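Local coordinates for putative membrane anchored protein (Corynebacterium diphtheriae, PDB 3LSO) that is of unknown function but is probably a membrane-anchored protein, built from several beta-rich domains joined end to end, at residues S75-N80 and E129-R134; I94-G99 and L118-H123; D193-T198 and T214-L219; E294-Y299 and P330-I335; A314-G319 and F416-T421. All blocks are in the same frame, centred on the assembly; numbering follows the deposited sequence.

Contact 1 (S75-N80 and E129-R134)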
# COMPACT_ATOMS: atom_id res chain seq x y z
N SER A 75 -29.23 37.70 14.11
CA SER A 75 -30.21 38.77 14.27
C SER A 75 -31.14 38.89 13.07
O SER A 75 -30.71 38.79 11.92
CB SER A 75 -29.52 40.11 14.53
OG SER A 75 -29.43 40.36 15.92
N VAL A 76 -32.41 39.09 13.34
CA VAL A 76 -33.38 39.35 12.29
C VAL A 76 -34.06 40.67 12.64
O VAL A 76 -34.54 40.84 13.76
CB VAL A 76 -34.40 38.20 12.17
CG1 VAL A 76 -35.52 38.57 11.23
CG2 VAL A 76 -33.72 36.92 11.70
N SER A 77 -34.09 41.60 11.69
CA SER A 77 -34.54 42.96 12.00
C SER A 77 -35.79 43.44 11.27
O SER A 77 -35.81 44.56 10.73
CB SER A 77 -33.38 43.96 11.85
OG SER A 77 -32.75 44.19 13.09
N ASN A 78 -36.83 42.61 11.27
CA ASN A 78 -38.19 43.07 10.96
C ASN A 78 -38.60 44.18 11.95
O ASN A 78 -38.24 44.12 13.13
CB ASN A 78 -39.15 41.88 11.03
CG ASN A 78 -40.61 42.28 10.91
OD1 ASN A 78 -40.94 43.47 10.83
ND2 ASN A 78 -41.50 41.28 10.89
N ASP A 79 -39.33 45.19 11.47
CA ASP A 79 -39.77 46.31 12.34
C ASP A 79 -40.98 46.03 13.26
O ASP A 79 -41.15 46.71 14.28
CB ASP A 79 -40.02 47.59 11.53
CG ASP A 79 -39.65 48.85 12.31
OD1 ASP A 79 -38.43 49.10 12.51
OD2 ASP A 79 -40.57 49.61 12.71
N ASN A 80 -41.80 45.03 12.91
CA ASN A 80 -42.94 44.56 13.73
C ASN A 80 -42.55 43.79 14.98
O ASN A 80 -43.40 43.53 15.84
CB ASN A 80 -43.88 43.65 12.93
CG ASN A 80 -44.04 44.10 11.51
OD1 ASN A 80 -43.70 43.36 10.58
ND2 ASN A 80 -44.56 45.30 11.32
N GLU A 129 -35.87 40.62 21.48
CA GLU A 129 -34.93 41.68 21.86
C GLU A 129 -35.30 43.00 21.22
O GLU A 129 -34.56 43.52 20.38
CB GLU A 129 -33.51 41.33 21.45
CG GLU A 129 -32.71 40.53 22.45
CD GLU A 129 -31.23 40.51 22.09
OE1 GLU A 129 -30.73 41.47 21.45
OE2 GLU A 129 -30.56 39.52 22.47
N GLY A 130 -36.44 43.55 21.63
CA GLY A 130 -36.98 44.79 21.10
C GLY A 130 -37.31 44.70 19.62
O GLY A 130 -38.28 44.07 19.21
N ASN A 131 -36.46 45.36 18.85
CA ASN A 131 -36.55 45.51 17.40
C ASN A 131 -36.06 44.27 16.66
O ASN A 131 -36.33 44.08 15.48
CB ASN A 131 -35.67 46.71 17.02
CG ASN A 131 -35.78 47.10 15.56
OD1 ASN A 131 -36.87 47.11 14.98
ND2 ASN A 131 -34.63 47.45 14.97
N SER A 132 -35.33 43.43 17.39
CA SER A 132 -34.59 42.31 16.84
C SER A 132 -35.12 40.96 17.34
O SER A 132 -35.84 40.90 18.33
CB SER A 132 -33.12 42.47 17.23
OG SER A 132 -32.27 41.83 16.30
N LEU A 133 -34.78 39.89 16.64
CA LEU A 133 -35.04 38.53 17.12
C LEU A 133 -33.75 37.71 17.04
O LEU A 133 -33.23 37.43 15.95
CB LEU A 133 -36.17 37.88 16.33
CG LEU A 133 -36.69 36.50 16.79
CD1 LEU A 133 -37.70 36.62 17.93
CD2 LEU A 133 -37.32 35.74 15.64
N ARG A 134 -33.25 37.33 18.21
CA ARG A 134 -31.96 36.66 18.34
C ARG A 134 -32.12 35.14 18.48
O ARG A 134 -32.55 34.64 19.53
CB ARG A 134 -31.21 37.28 19.54
CG ARG A 134 -29.72 37.03 19.58
CD ARG A 134 -29.02 38.17 20.29
NE ARG A 134 -27.81 37.74 20.98
CZ ARG A 134 -27.24 38.40 22.00
NH1 ARG A 134 -27.78 39.52 22.46
NH2 ARG A 134 -26.14 37.93 22.58

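Contact 2 (I94-G99 and L118-H123)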
# COMPACT_ATOMS: atom_id res chain seq x y z
N ILE A 94 -32.25 22.06 11.45
CA ILE A 94 -31.13 22.45 10.62
C ILE A 94 -30.88 21.28 9.68
O ILE A 94 -30.58 20.18 10.13
CB ILE A 94 -29.89 22.68 11.47
CG1 ILE A 94 -30.24 23.49 12.73
CG2 ILE A 94 -28.76 23.30 10.64
CD1 ILE A 94 -30.08 24.97 12.57
N ARG A 95 -31.05 21.50 8.39
CA ARG A 95 -30.89 20.40 7.44
C ARG A 95 -29.53 20.44 6.70
O ARG A 95 -29.21 21.40 5.98
CB ARG A 95 -32.08 20.34 6.49
CG ARG A 95 -33.40 20.32 7.25
CD ARG A 95 -34.62 20.18 6.35
NE ARG A 95 -34.57 18.91 5.63
CZ ARG A 95 -34.32 18.79 4.33
NH1 ARG A 95 -34.10 19.86 3.58
NH2 ARG A 95 -34.28 17.58 3.78
N ILE A 96 -28.72 19.40 6.91
CA ILE A 96 -27.39 19.30 6.31
C ILE A 96 -27.22 18.03 5.49
O ILE A 96 -27.52 16.94 5.95
CB ILE A 96 -26.29 19.45 7.41
CG1 ILE A 96 -26.37 20.86 8.00
CG2 ILE A 96 -24.88 19.22 6.84
CD1 ILE A 96 -25.88 20.99 9.41
N ASN A 97 -26.78 18.21 4.25
CA ASN A 97 -26.51 17.11 3.32
C ASN A 97 -25.14 16.51 3.64
O ASN A 97 -24.10 17.05 3.24
CB ASN A 97 -26.58 17.63 1.88
CG ASN A 97 -26.22 16.58 0.84
OD1 ASN A 97 -26.32 15.36 1.05
ND2 ASN A 97 -25.80 17.07 -0.32
N VAL A 98 -25.17 15.40 4.36
CA VAL A 98 -23.94 14.76 4.82
C VAL A 98 -23.53 13.54 3.99
O VAL A 98 -22.58 12.84 4.33
CB VAL A 98 -24.02 14.39 6.30
CG1 VAL A 98 -24.13 15.65 7.14
CG2 VAL A 98 -25.20 13.44 6.54
N GLY A 99 -24.27 13.30 2.91
CA GLY A 99 -23.96 12.20 2.00
C GLY A 99 -24.37 10.84 2.53
O GLY A 99 -24.94 10.74 3.63
N LEU A 118 -28.79 14.81 7.45
CA LEU A 118 -28.72 14.91 8.89
C LEU A 118 -29.61 16.07 9.28
O LEU A 118 -29.41 17.20 8.82
CB LEU A 118 -27.30 15.16 9.37
CG LEU A 118 -27.17 15.38 10.88
CD1 LEU A 118 -27.20 14.04 11.60
CD2 LEU A 118 -25.90 16.17 11.25
N SER A 119 -30.61 15.77 10.09
CA SER A 119 -31.57 16.77 10.52
C SER A 119 -31.37 17.00 12.01
O SER A 119 -31.48 16.08 12.82
CB SER A 119 -32.98 16.28 10.21
OG SER A 119 -33.89 17.37 10.21
N ILE A 120 -31.02 18.22 12.35
CA ILE A 120 -30.82 18.57 13.75
C ILE A 120 -32.11 19.21 14.23
O ILE A 120 -32.47 20.28 13.77
CB ILE A 120 -29.63 19.53 13.89
CG1 ILE A 120 -28.40 18.89 13.24
CG2 ILE A 120 -29.37 19.88 15.35
CD1 ILE A 120 -27.25 19.85 12.93
N ASN A 121 -32.81 18.55 15.14
CA ASN A 121 -34.15 19.03 15.49
C ASN A 121 -34.26 19.65 16.86
O ASN A 121 -33.61 19.19 17.80
CB ASN A 121 -35.16 17.92 15.31
CG ASN A 121 -35.03 17.24 13.97
OD1 ASN A 121 -35.01 17.89 12.93
ND2 ASN A 121 -34.91 15.90 13.99
N ASP A 122 -35.08 20.70 16.97
CA ASP A 122 -35.45 21.32 18.25
C ASP A 122 -34.25 21.84 19.07
O ASP A 122 -34.30 21.86 20.30
CB ASP A 122 -36.31 20.36 19.10
CG ASP A 122 -37.61 19.95 18.40
OD1 ASP A 122 -38.01 20.61 17.42
OD2 ASP A 122 -38.24 18.96 18.84
N HIS A 123 -33.19 22.27 18.38
CA HIS A 123 -32.01 22.81 19.05
C HIS A 123 -31.97 24.34 19.10
O HIS A 123 -31.21 24.91 19.88
CB HIS A 123 -30.72 22.23 18.47
CG HIS A 123 -30.20 21.02 19.20
ND1 HIS A 123 -30.39 19.73 18.75
CD2 HIS A 123 -29.50 20.91 20.36
CE1 HIS A 123 -29.83 18.88 19.59
NE2 HIS A 123 -29.28 19.57 20.58

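Contact 3 (D193-T198 and T214-L219)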
# COMPACT_ATOMS: atom_id res chain seq x y z
N ASP A 193 -8.28 -1.06 8.84
CA ASP A 193 -7.25 -2.10 8.84
C ASP A 193 -7.70 -3.30 7.96
O ASP A 193 -8.90 -3.62 7.89
CB ASP A 193 -6.92 -2.55 10.29
CG ASP A 193 -5.94 -1.58 11.06
OD1 ASP A 193 -5.49 -0.53 10.54
OD2 ASP A 193 -5.64 -1.86 12.24
N GLY A 194 -6.74 -3.93 7.26
CA GLY A 194 -6.99 -5.10 6.39
C GLY A 194 -6.06 -6.26 6.72
O GLY A 194 -5.21 -6.14 7.60
N LEU A 195 -6.22 -7.40 6.05
CA LEU A 195 -5.30 -8.52 6.25
C LEU A 195 -3.88 -8.13 5.92
O LEU A 195 -3.63 -7.26 5.08
CB LEU A 195 -5.69 -9.69 5.37
CG LEU A 195 -6.81 -10.58 5.91
CD1 LEU A 195 -8.17 -9.89 5.79
CD2 LEU A 195 -6.83 -11.94 5.19
N THR A 196 -2.94 -8.77 6.62
CA THR A 196 -1.54 -8.63 6.28
C THR A 196 -1.05 -10.04 6.05
O THR A 196 -1.65 -11.00 6.58
CB THR A 196 -0.67 -8.00 7.41
OG1 THR A 196 -0.61 -8.90 8.53
CG2 THR A 196 -1.22 -6.64 7.85
N ILE A 197 0.03 -10.16 5.27
CA ILE A 197 0.77 -11.42 5.16
C ILE A 197 2.27 -11.20 5.33
O ILE A 197 2.83 -10.26 4.79
CB ILE A 197 0.56 -12.08 3.84
CG1 ILE A 197 -0.89 -12.01 3.41
CG2 ILE A 197 1.04 -13.51 3.92
CD1 ILE A 197 -1.10 -12.59 2.07
N THR A 198 2.91 -12.08 6.08
CA THR A 198 4.34 -12.00 6.33
C THR A 198 4.98 -13.19 5.64
O THR A 198 4.67 -14.34 5.96
CB THR A 198 4.61 -12.15 7.85
OG1 THR A 198 3.80 -11.23 8.60
CG2 THR A 198 6.09 -11.98 8.20
N THR A 214 -2.59 -12.21 9.11
CA THR A 214 -3.23 -11.68 10.30
C THR A 214 -4.54 -11.06 9.91
O THR A 214 -4.68 -10.48 8.84
CB THR A 214 -2.36 -10.63 11.09
OG1 THR A 214 -2.40 -9.36 10.44
CG2 THR A 214 -0.92 -11.08 11.22
N VAL A 215 -5.52 -11.21 10.78
CA VAL A 215 -6.85 -10.71 10.54
C VAL A 215 -7.18 -9.68 11.59
O VAL A 215 -6.93 -9.90 12.77
CB VAL A 215 -7.84 -11.87 10.61
CG1 VAL A 215 -9.26 -11.37 10.47
CG2 VAL A 215 -7.51 -12.87 9.52
N PRO A 216 -7.70 -8.53 11.16
CA PRO A 216 -8.13 -7.52 12.13
C PRO A 216 -9.06 -8.05 13.21
O PRO A 216 -9.95 -8.85 12.91
CB PRO A 216 -8.84 -6.49 11.26
CG PRO A 216 -8.02 -6.49 10.04
CD PRO A 216 -7.65 -7.96 9.81
N GLU A 217 -8.83 -7.61 14.45
CA GLU A 217 -9.70 -7.92 15.56
C GLU A 217 -11.14 -7.81 15.15
O GLU A 217 -11.99 -8.57 15.58
CB GLU A 217 -9.45 -6.98 16.74
CG GLU A 217 -10.54 -7.03 17.85
CD GLU A 217 -10.84 -8.45 18.40
OE1 GLU A 217 -10.10 -9.41 18.06
OE2 GLU A 217 -11.83 -8.60 19.17
N LYS A 218 -11.40 -6.88 14.26
CA LYS A 218 -12.74 -6.39 14.04
C LYS A 218 -13.52 -7.28 13.05
O LYS A 218 -14.76 -7.42 13.15
CB LYS A 218 -12.63 -4.93 13.59
CG LYS A 218 -13.90 -4.27 13.07
CD LYS A 218 -14.98 -4.11 14.15
CE LYS A 218 -16.27 -3.62 13.53
NZ LYS A 218 -17.42 -4.08 14.33
N LEU A 219 -12.81 -7.89 12.11
CA LEU A 219 -13.44 -8.83 11.20
C LEU A 219 -13.72 -10.14 11.92
O LEU A 219 -14.75 -10.80 11.68
CB LEU A 219 -12.59 -9.02 9.95
CG LEU A 219 -12.29 -7.69 9.24
CD1 LEU A 219 -11.21 -7.83 8.15
CD2 LEU A 219 -13.54 -6.99 8.67

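Contact 4 (E294-Y299 and P330-I335)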
# COMPACT_ATOMS: atom_id res chain seq x y z
N GLU A 294 34.06 -17.16 5.18
CA GLU A 294 35.45 -16.75 5.23
C GLU A 294 35.73 -15.74 4.11
O GLU A 294 36.76 -15.08 4.13
CB GLU A 294 36.38 -17.96 5.14
CG GLU A 294 36.14 -18.91 3.94
CD GLU A 294 35.07 -20.00 4.19
OE1 GLU A 294 34.00 -19.70 4.76
OE2 GLU A 294 35.29 -21.17 3.81
N ASP A 295 34.83 -15.65 3.14
CA ASP A 295 34.90 -14.58 2.14
C ASP A 295 34.51 -13.32 2.87
O ASP A 295 33.37 -13.16 3.31
CB ASP A 295 33.98 -14.82 0.95
CG ASP A 295 34.18 -13.78 -0.15
OD1 ASP A 295 34.63 -12.66 0.15
OD2 ASP A 295 33.87 -14.09 -1.33
N THR A 296 35.48 -12.44 3.01
CA THR A 296 35.38 -11.34 3.92
C THR A 296 35.11 -10.05 3.14
O THR A 296 34.94 -8.97 3.73
CB THR A 296 36.65 -11.31 4.85
OG1 THR A 296 36.41 -10.49 5.99
CG2 THR A 296 37.91 -10.86 4.10
N ASP A 297 35.06 -10.18 1.81
CA ASP A 297 34.67 -9.08 0.93
C ASP A 297 33.16 -9.06 0.68
O ASP A 297 32.38 -9.79 1.33
CB ASP A 297 35.37 -9.19 -0.41
CG ASP A 297 36.88 -9.20 -0.30
OD1 ASP A 297 37.45 -8.31 0.38
OD2 ASP A 297 37.51 -10.10 -0.90
N SER A 298 32.76 -8.22 -0.26
CA SER A 298 31.37 -8.15 -0.67
C SER A 298 31.26 -7.81 -2.15
O SER A 298 32.24 -7.39 -2.75
CB SER A 298 30.59 -7.16 0.19
OG SER A 298 31.03 -5.84 -0.01
N TYR A 299 30.08 -8.02 -2.74
CA TYR A 299 29.91 -8.00 -4.20
C TYR A 299 28.71 -7.18 -4.68
O TYR A 299 27.75 -6.94 -3.94
CB TYR A 299 29.77 -9.43 -4.72
CG TYR A 299 30.91 -10.35 -4.35
CD1 TYR A 299 31.00 -10.90 -3.07
CD2 TYR A 299 31.87 -10.70 -5.28
CE1 TYR A 299 32.04 -11.75 -2.72
CE2 TYR A 299 32.91 -11.56 -4.94
CZ TYR A 299 32.99 -12.08 -3.66
OH TYR A 299 34.02 -12.93 -3.31
N PRO A 330 36.57 -4.93 -2.42
CA PRO A 330 37.45 -5.36 -1.34
C PRO A 330 37.14 -4.65 -0.04
O PRO A 330 36.92 -3.43 0.00
CB PRO A 330 38.85 -4.98 -1.84
CG PRO A 330 38.68 -4.61 -3.28
CD PRO A 330 37.29 -4.15 -3.44
N ASN A 331 37.13 -5.43 1.03
CA ASN A 331 36.97 -4.94 2.38
C ASN A 331 38.26 -4.31 2.91
O ASN A 331 38.26 -3.54 3.87
CB ASN A 331 36.58 -6.14 3.24
CG ASN A 331 36.76 -5.89 4.72
OD1 ASN A 331 36.02 -5.10 5.32
ND2 ASN A 331 37.75 -6.56 5.31
N LYS A 332 39.36 -4.66 2.26
CA LYS A 332 40.68 -4.52 2.84
C LYS A 332 41.64 -4.57 1.66
O LYS A 332 41.37 -5.26 0.68
CB LYS A 332 40.93 -5.69 3.78
CG LYS A 332 42.36 -5.93 4.31
CD LYS A 332 42.58 -7.43 4.64
CE LYS A 332 41.39 -8.06 5.40
NZ LYS A 332 41.19 -9.52 5.14
N ALA A 333 42.73 -3.82 1.76
CA ALA A 333 43.83 -3.87 0.80
C ALA A 333 45.19 -3.85 1.50
O ALA A 333 45.32 -3.29 2.60
CB ALA A 333 43.71 -2.74 -0.19
N PRO A 334 46.19 -4.50 0.88
CA PRO A 334 46.02 -5.26 -0.36
C PRO A 334 45.44 -6.64 -0.08
O PRO A 334 45.70 -7.21 0.97
CB PRO A 334 47.45 -5.38 -0.89
CG PRO A 334 48.29 -5.35 0.32
CD PRO A 334 47.59 -4.52 1.34
N ILE A 335 44.64 -7.16 -1.00
CA ILE A 335 44.28 -8.58 -0.93
C ILE A 335 44.84 -9.28 -2.16
O ILE A 335 45.13 -8.63 -3.18
CB ILE A 335 42.76 -8.84 -0.86
CG1 ILE A 335 42.03 -8.14 -2.01
CG2 ILE A 335 42.21 -8.41 0.48
CD1 ILE A 335 40.59 -8.62 -2.20

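Contact 5 (A314-G319 and F416-T421)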
# COMPACT_ATOMS: atom_id res chain seq x y z
N ALA A 314 14.95 -7.54 -13.62
CA ALA A 314 14.84 -7.00 -14.97
C ALA A 314 13.82 -7.84 -15.73
O ALA A 314 13.81 -9.07 -15.62
CB ALA A 314 16.17 -7.03 -15.66
N LYS A 315 12.93 -7.18 -16.47
CA LYS A 315 11.99 -7.88 -17.33
C LYS A 315 12.73 -8.22 -18.61
O LYS A 315 13.11 -7.32 -19.36
CB LYS A 315 10.76 -7.00 -17.64
CG LYS A 315 9.91 -6.62 -16.43
CD LYS A 315 9.43 -7.86 -15.68
CE LYS A 315 8.25 -7.56 -14.74
NZ LYS A 315 8.17 -8.54 -13.59
N VAL A 316 12.98 -9.50 -18.86
CA VAL A 316 13.64 -9.86 -20.13
C VAL A 316 12.92 -11.00 -20.83
O VAL A 316 12.45 -11.93 -20.18
CB VAL A 316 15.17 -10.18 -20.00
CG1 VAL A 316 15.91 -9.20 -19.04
CG2 VAL A 316 15.43 -11.63 -19.62
N MSE A 317 12.84 -10.91 -22.15
CA MSE A 317 12.20 -11.94 -22.96
C MSE A 317 13.23 -12.95 -23.46
O MSE A 317 14.40 -12.61 -23.63
CB MSE A 317 11.44 -11.29 -24.10
CG MSE A 317 10.22 -10.51 -23.63
SE MSE A 317 9.58 -9.27 -24.98
CE MSE A 317 8.48 -10.48 -26.09
N PRO A 318 12.82 -14.21 -23.67
CA PRO A 318 13.79 -15.14 -24.24
C PRO A 318 14.12 -14.74 -25.67
O PRO A 318 13.26 -14.19 -26.36
CB PRO A 318 13.05 -16.48 -24.19
CG PRO A 318 11.94 -16.29 -23.20
CD PRO A 318 11.55 -14.87 -23.34
N GLY A 319 15.35 -14.97 -26.09
CA GLY A 319 15.84 -14.54 -27.41
C GLY A 319 16.64 -13.24 -27.37
O GLY A 319 17.11 -12.75 -28.39
N PHE A 416 25.60 -11.53 -22.73
CA PHE A 416 25.12 -12.90 -22.86
C PHE A 416 23.86 -12.98 -23.72
O PHE A 416 23.16 -11.98 -23.91
CB PHE A 416 24.87 -13.50 -21.47
CG PHE A 416 26.09 -13.55 -20.60
CD1 PHE A 416 26.39 -12.52 -19.72
CD2 PHE A 416 26.96 -14.63 -20.67
CE1 PHE A 416 27.53 -12.57 -18.91
CE2 PHE A 416 28.11 -14.68 -19.86
CZ PHE A 416 28.38 -13.65 -18.99
N GLU A 417 23.58 -14.16 -24.24
CA GLU A 417 22.34 -14.41 -24.97
C GLU A 417 21.44 -15.35 -24.16
O GLU A 417 21.90 -16.36 -23.63
CB GLU A 417 22.60 -14.95 -26.37
CG GLU A 417 21.48 -14.65 -27.36
CD GLU A 417 21.73 -15.18 -28.78
OE1 GLU A 417 22.91 -15.28 -29.21
OE2 GLU A 417 20.73 -15.48 -29.48
N ILE A 418 20.17 -14.98 -24.05
CA ILE A 418 19.17 -15.84 -23.45
C ILE A 418 18.50 -16.63 -24.57
O ILE A 418 17.95 -16.03 -25.49
CB ILE A 418 18.13 -15.03 -22.66
CG1 ILE A 418 18.76 -14.36 -21.44
CG2 ILE A 418 16.99 -15.91 -22.20
CD1 ILE A 418 19.02 -12.89 -21.61
N PRO A 419 18.56 -17.97 -24.52
CA PRO A 419 17.92 -18.79 -25.54
C PRO A 419 16.41 -18.60 -25.55
O PRO A 419 15.81 -18.38 -24.49
CB PRO A 419 18.27 -20.23 -25.14
CG PRO A 419 18.69 -20.16 -23.73
CD PRO A 419 19.29 -18.79 -23.54
N LYS A 420 15.80 -18.67 -26.73
CA LYS A 420 14.35 -18.46 -26.84
C LYS A 420 13.54 -19.53 -26.11
O LYS A 420 12.33 -19.39 -25.95
CB LYS A 420 13.89 -18.30 -28.30
CG LYS A 420 14.77 -18.92 -29.37
CD LYS A 420 14.23 -18.56 -30.74
CE LYS A 420 15.13 -19.03 -31.87
NZ LYS A 420 14.45 -18.83 -33.18
N THR A 421 14.22 -20.58 -25.66
CA THR A 421 13.57 -21.70 -25.00
C THR A 421 13.82 -21.76 -23.51
O THR A 421 13.29 -22.65 -22.84
CB THR A 421 14.04 -23.05 -25.56
OG1 THR A 421 15.47 -23.02 -25.73
CG2 THR A 421 13.31 -23.38 -26.89

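Contact 1 (S75-N80 and E129-R134)
Val76 and Leu133 face each other where the weakly bonded end of strand 65-76 meets the start of strand 132-136, one arm of a beta hairpin whose type II' turn runs from Glu129 to Ser132. At the tighter end the two residues exchange backbone hydrogen bonds: Leu133 N to Val76 O (3.0 Å), and the longer, more bent Val76 N to Leu133 O (3.2 Å, 138° at the hydrogen). Beside them the hydroxyls of Ser75 and Ser132 share a hydrogen bond, OG to OG 3.2 Å, and the side chain of Val76 also reaches Gln45 of strand 41-54. Beyond Ser77 the grip slackens toward solvent. Asn78 turns inward on its own loop, its OD1 accepting from Asn80 N in an Asx turn, while its side chain touches Phe43 and Gln45. With CG anti to the backbone N (chi1 -174°), Asn131 extends its amide past the exposed Asp79; amide and carboxylate stand 76° apart and their nearest atoms, both OD1, are not hydrogen-bonded. Within the hairpin, Arg134 NH1 meets the syn lone pair of Glu129 OE2 in a salt bridge at 2.8 Å, tilted from the guanidinium plane.

Contact 2 (I94-G99 and L118-H123)
Ile94 and Ile120 pair in a regular antiparallel ladder between strand 87-97 and strand 117-121 of the N-terminal E-set-like domain, the local strand axes running 164° apart. Ile94 forms a hydrogen-bonded pair with Ile120: Ile94 N reaches Ile120 O at 2.9 Å, on a lone pair in the carbonyl plane, and Ile120 N returns to Ile94 O. Their side chains lie on one face of the sheet, CB of Ile94 4.0 Å from CB of Ile120, and strand 41-54 supplies Phe49 against Ile94 on that buried side. Arg95 follows as the non-hydrogen-bonded partner of Ser119 on the reverse face, with aliphatic CG near Ser119 OG; its guanidinium is engaged elsewhere, NH1 bonding to Thr159 O. Ser119 OG instead donates to Asn121 OD1 two residues on, and that oxygen also takes a hydrogen bond from Ser93. Ile96 returns to the apolar face and pairs with Leu118 through two further bonds, of which Ile96 N to Leu118 O is the straighter at 171°. Its CG1 branch lies anti to the carbonyl carbon (chi1 -64°), and the extended chain brings CD1 to 3.9 Å from CD1 of Ile120, while Phe53 packs against Ile96. Beyond strand 87-97 the chain bends at Val98, which keeps a backbone bond to Gly116; its side chain turns toward Leu118 and also touches Leu113 and Phe154. Both methyls approach one atom: CG1 and CG2 of Val98 each lie 3.9 Å from Leu118 CB.

Contact 3 (D193-T198 and T214-L219)
Thr196 and Thr214 form an antiparallel hydrogen-bonded pair that joins edge strand 196-198 to the end of strand 208-214 in a three-stranded sheet. Three hydrogen bonds gather at this one pair. The hydroxyls meet directly, Thr196 OG1 to Thr214 OG1 at 2.7 Å, on an exposed face of the sheet. Each OG1 sits between its own backbone N and carbonyl carbon (chi1 67° in Thr196, 78° in Thr214), which turns the two oxygens to one another, while CG2 of Thr214 borders Thr196 OG1. The backbone adds Thr214 N to Thr196 O (3.0 Å) and Thr196 N to Thr214 O (3.3 Å). The acceptor of the longer bond, Thr214 O, also receives a CA-H...O contact from Leu195. One residue out, the ladder gives way to apolar packing. Leu195 CG approaches Val215 CG2 at 4.3 Å, and its CD1 lies near Pro216 CD and Leu219 CD1; Leu195 and Val215 both reach Phe266 of strand 258-267, so this side faces the second sheet of the domain. Farther out than the threonine pair, the ring of Pro216 leans toward the incoming loop, with its CD edge by Leu195 and its CG by the backbone. That CG of Pro216 lies 3.7 Å from both Asp193 O and Gly194 O.

Contact 4 (E294-Y299 and P330-I335)
The carboxylate of Asp297 is the flat group that joins the two loops, with Asn331 approaching one oxygen and Ile335 the other. Asn331 N donates to Asp297 OD1 at 3.0 Å and almost straight (173°), arriving on the anti side and 22° out of the carboxylate plane. The side chain of Ile335 runs head-on toward that of Asp297, its CD1 methyl 3.7 Å from Asp297 OD2. That second oxygen is in a salt bridge with Lys435, so this buried carboxylate has both a backbone N-H and an ammonium group, which would probably favour its charged form. CG of Asp297 stands anti to its carbonyl carbon (chi1 -58°), a setting that carries OD1 across to the neighbouring loop. Pro330 CA lies 3.4 Å from the same OD1. At the exposed side Thr296 is the partner: its O rests 3.3 Å from Asn331 CB, and the chain of Lys332, bent at its third torsion, crosses Thr296 at about a right angle to bring NZ near CG2. Within 294-299, Asp297 N bonds to Asp295 OD1, which also pairs with Lys435; Tyr436 OH holds Thr296 N. The contact thus sets an Asx turn, leading into strand 298-303, against the loop that passes from strand 321-329 of one sheet to strand 335-343 of another, a crossover between sheets of the kind found in beta sandwiches.

Contact 5 (A314-G319 and F416-T421)
Pro318 and Gly319 lie on the link that carries the chain from strand 314-315, in one sheet, to strand 321-329, in another, and there they meet Ile418 and Lys420 just beyond the end of strand 410-417. A single hydrogen bond joins the two segments: Gly319 N donates to Ile418 O at 2.9 Å, with a bent 137° angle at the hydrogen and the donor 42° out of the carbonyl plane. A second backbone bond, between Ile418 and Glu320, continues the attachment toward strand 321-329. Gly319, with a positive phi (98°), has its CA 4.2 Å from the CA of Lys420. Next to it the ring of Pro318 sets its CB against two successive carbonyl oxygens, Pro419 O at 3.4 Å and Lys420 O at 3.5 Å. On the inner side Ile418 points into the contact. Its CG2 branch, anti to the backbone N, reaches Pro318 CA at 3.9 Å, whereas CD1, on the other branch, extends to Val316 CG2 at 4.3 Å. Phe451 and Ile453 of strand 440-453 and Val322 of strand 321-329 enlarge this apolar cluster, which therefore draws on both sheets. On the outer side the side chain of Lys420 leads away from Gly319. With one bent hydrogen bond and no charged pair across it, the contact probably relies on close backbone-to-ring packing at Pro318 and Gly319 together with apolar burial at Ile418, while the backbone bond fixes where the linking loop sits.

Overall arrangement
The five contacts are spread along an elongated chain. Contacts 1 and 2 share the N-terminal domain, where 94-99 and 118-123 fall in sequence between the two segments of contact 1; their centres are 25 Å apart and their nearest atoms about 10 Å. Contact 3 lies nearer the middle of the chain, its centre 36 Å from that of contact 2 and 40 Å from that of contact 5. Contacts 4 and 5 alternate in sequence and adjoin the same two sheets, yet stay about 14 Å apart at their nearest atoms. Contacts 1 and 4 are farthest apart, 90 Å between centres, on opposite sides of the chain's centre.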